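PDB 2RGY: transcriptional regulator, LacI family, which probably regulates transcription by binding DNA in response to a small effector, perhaps a sugar, held by its periplasmic-binding-protein-like domain. Local coordinates for residues Ile222-Asp227 and Thr238-Pro243. Sequence-based numbering, arbitrary orientation.
Sequences IGYDDD and TSVHIP
G223 and D225 reach across to T238, V240 and I242 through backbone hydrogen bonds that join two neighbouring parallel strands in the C-terminal lobe of a periplasmic-binding-protein-like fold. G223 N donates to T238 O and V240 N to G223 O; past the corner at Y224, D225 N goes to V240 O and I242 N to D225 O, the last bond nearly straight at 176°. Two waters lie within hydrogen-bonding distance of both D225 O and I242 O.

I222, Y224 and V240 point to one face, where the branched aliphatic chains of I222 and V240 fill the layer against helix 112-125. I222 CD1 meets V240 CG2 at 4.2 Å. With CG anti to the backbone N (chi1 -160°), the Y224 ring leans onward and crosses V240 and I242 obliquely: its CD1 is 3.7 Å from V240 CB and its CE2 3.6 Å from I242 CG1. I242, just beyond the strand, closes the far end of the ring. Tyrosine suits this place because its ring fills the apolar layer while its OH hydrogen-bonds H112 ND1.

The other face carries S239 and H241. G223 brings no side chain to it, which lets S239 OG approach G223 C to 3.4 Å. Serine is small enough to sit beside the turning chain, its OG 3.0 Å from D226 N and hydrogen-bonded to D198. D226, in the loop that follows with positive phi and psi, points its side chain toward 238-243, where OD1 forms a salt bridge with R277 and OD2 a hydrogen bond with S275. This gathering of partners would favour a charged aspartate. Histidine suits 241 because its ring N-H can pair with that carboxylate: ND1 donates 2.9 Å to the anti lone pair of D226 OD2, with carboxylate and imidazole planes 76° apart.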
loop_
_atom_site.group_PDB
_atom_site.type_symbol
_atom_site.label_atom_id
_atom_site.label_comp_id
_atom_site.label_asym_id
_atom_site.label_seq_id
_atom_site.Cartn_x
_atom_site.Cartn_y
_atom_site.Cartn_z
ATOM N N ILE A 222 -18.301 7.663 4.901
ATOM C CA ILE A 222 -17.952 7.706 3.488
ATOM C C ILE A 222 -16.514 8.178 3.323
ATOM O O ILE A 222 -16.107 9.165 3.929
ATOM C CB ILE A 222 -18.880 8.628 2.688
ATOM C CG1 ILE A 222 -18.461 8.611 1.220
ATOM C CG2 ILE A 222 -18.831 10.039 3.242
ATOM C CD1 ILE A 222 -19.498 9.220 0.276
ATOM N N GLY A 223 -15.744 7.464 2.508
ATOM C CA GLY A 223 -14.356 7.831 2.304
ATOM C C GLY A 223 -14.110 8.629 1.037
ATOM O O GLY A 223 -15.050 9.092 0.394
ATOM N N TYR A 224 -12.845 8.773 0.662
ATOM C CA TYR A 224 -12.495 9.545 -0.523
ATOM C C TYR A 224 -11.263 8.922 -1.174
ATOM O O TYR A 224 -10.300 8.593 -0.483
ATOM C CB TYR A 224 -12.204 10.984 -0.110
ATOM C CG TYR A 224 -12.286 11.997 -1.221
ATOM C CD1 TYR A 224 -13.444 12.745 -1.424
ATOM C CD2 TYR A 224 -11.189 12.243 -2.039
ATOM C CE1 TYR A 224 -13.504 13.729 -2.419
ATOM C CE2 TYR A 224 -11.232 13.217 -3.039
ATOM C CZ TYR A 224 -12.391 13.962 -3.223
ATOM O OH TYR A 224 -12.423 14.950 -4.193
ATOM N N ASP A 225 -11.320 8.775 -2.498
ATOM C CA ASP A 225 -10.265 8.194 -3.339
ATOM C C ASP A 225 -10.793 6.936 -4.021
ATOM O O ASP A 225 -10.689 6.788 -5.237
ATOM C CB ASP A 225 -9.001 7.793 -2.543
ATOM C CG ASP A 225 -8.176 8.987 -2.068
ATOM O OD1 ASP A 225 -8.260 10.071 -2.674
ATOM O OD2 ASP A 225 -7.410 8.834 -1.086
ATOM N N ASP A 226 -11.372 6.052 -3.215
ATOM C CA ASP A 226 -11.894 4.753 -3.644
ATOM C C ASP A 226 -10.678 3.896 -3.943
ATOM O O ASP A 226 -10.568 3.247 -4.991
ATOM C CB ASP A 226 -12.799 4.849 -4.878
ATOM C CG ASP A 226 -13.496 3.522 -5.189
ATOM O OD1 ASP A 226 -13.598 2.677 -4.272
ATOM O OD2 ASP A 226 -13.952 3.328 -6.338
ATOM N N ASP A 227 -9.746 3.937 -2.995
ATOM C CA ASP A 227 -8.517 3.179 -3.085
ATOM C C ASP A 227 -8.956 1.721 -2.998
ATOM O O ASP A 227 -10.014 1.419 -2.434
ATOM C CB ASP A 227 -7.585 3.616 -1.944
ATOM C CG ASP A 227 -6.779 4.873 -2.306
ATOM O OD1 ASP A 227 -6.377 5.631 -1.392
ATOM O OD2 ASP A 227 -6.530 5.098 -3.520
ATOM N N THR A 238 -17.923 2.759 1.409
ATOM C CA THR A 238 -18.514 3.567 0.348
ATOM C C THR A 238 -17.545 4.732 0.212
ATOM O O THR A 238 -17.171 5.362 1.202
ATOM C CB THR A 238 -19.924 4.068 0.741
ATOM O OG1 THR A 238 -20.832 2.952 0.755
ATOM C CG2 THR A 238 -20.422 5.121 -0.251
ATOM N N SER A 239 -17.124 5.012 -1.013
ATOM C CA SER A 239 -16.140 6.057 -1.228
ATOM C C SER A 239 -16.328 6.839 -2.517
ATOM O O SER A 239 -16.869 6.326 -3.489
ATOM C CB SER A 239 -14.744 5.418 -1.219
ATOM O OG SER A 239 -13.706 6.367 -1.404
ATOM N N VAL A 240 -15.881 8.090 -2.504
ATOM C CA VAL A 240 -15.944 8.942 -3.678
ATOM C C VAL A 240 -14.815 8.447 -4.592
ATOM O O VAL A 240 -13.648 8.379 -4.187
ATOM C CB VAL A 240 -15.704 10.422 -3.304
ATOM C CG1 VAL A 240 -15.574 11.264 -4.556
ATOM C CG2 VAL A 240 -16.857 10.933 -2.441
ATOM N N HIS A 241 -15.172 8.081 -5.818
ATOM C CA HIS A 241 -14.198 7.570 -6.767
ATOM C C HIS A 241 -13.463 8.652 -7.559
ATOM O O HIS A 241 -14.070 9.376 -8.345
ATOM C CB HIS A 241 -14.865 6.626 -7.757
ATOM C CG HIS A 241 -13.915 6.070 -8.766
ATOM N ND1 HIS A 241 -13.070 5.021 -8.485
ATOM C CD2 HIS A 241 -13.629 6.461 -10.030
ATOM C CE1 HIS A 241 -12.304 4.785 -9.535
ATOM N NE2 HIS A 241 -12.621 5.645 -10.486
ATOM N N ILE A 242 -12.152 8.732 -7.360
ATOM C CA ILE A 242 -11.295 9.705 -8.042
ATOM C C ILE A 242 -10.524 8.981 -9.152
ATOM O O ILE A 242 -9.886 7.959 -8.896
ATOM C CB ILE A 242 -10.276 10.324 -7.055
ATOM C CG1 ILE A 242 -11.012 11.121 -5.973
ATOM C CG2 ILE A 242 -9.292 11.209 -7.804
ATOM C CD1 ILE A 242 -11.854 12.283 -6.525
ATOM N N PRO A 243 -10.553 9.512 -10.390
ATOM C CA PRO A 243 -9.859 8.893 -11.527
ATOM C C PRO A 243 -8.352 9.109 -11.482
ATOM O O PRO A 243 -7.784 9.765 -12.346
ATOM C CB PRO A 243 -10.507 9.576 -12.725
ATOM C CG PRO A 243 -10.626 10.979 -12.233
ATOM C CD PRO A 243 -11.119 10.814 -10.785
HETATM O O HOH W 1 -7.911 7.328 -6.344
HETATM O O HOH W 2 -9.443 5.554 -8.025
#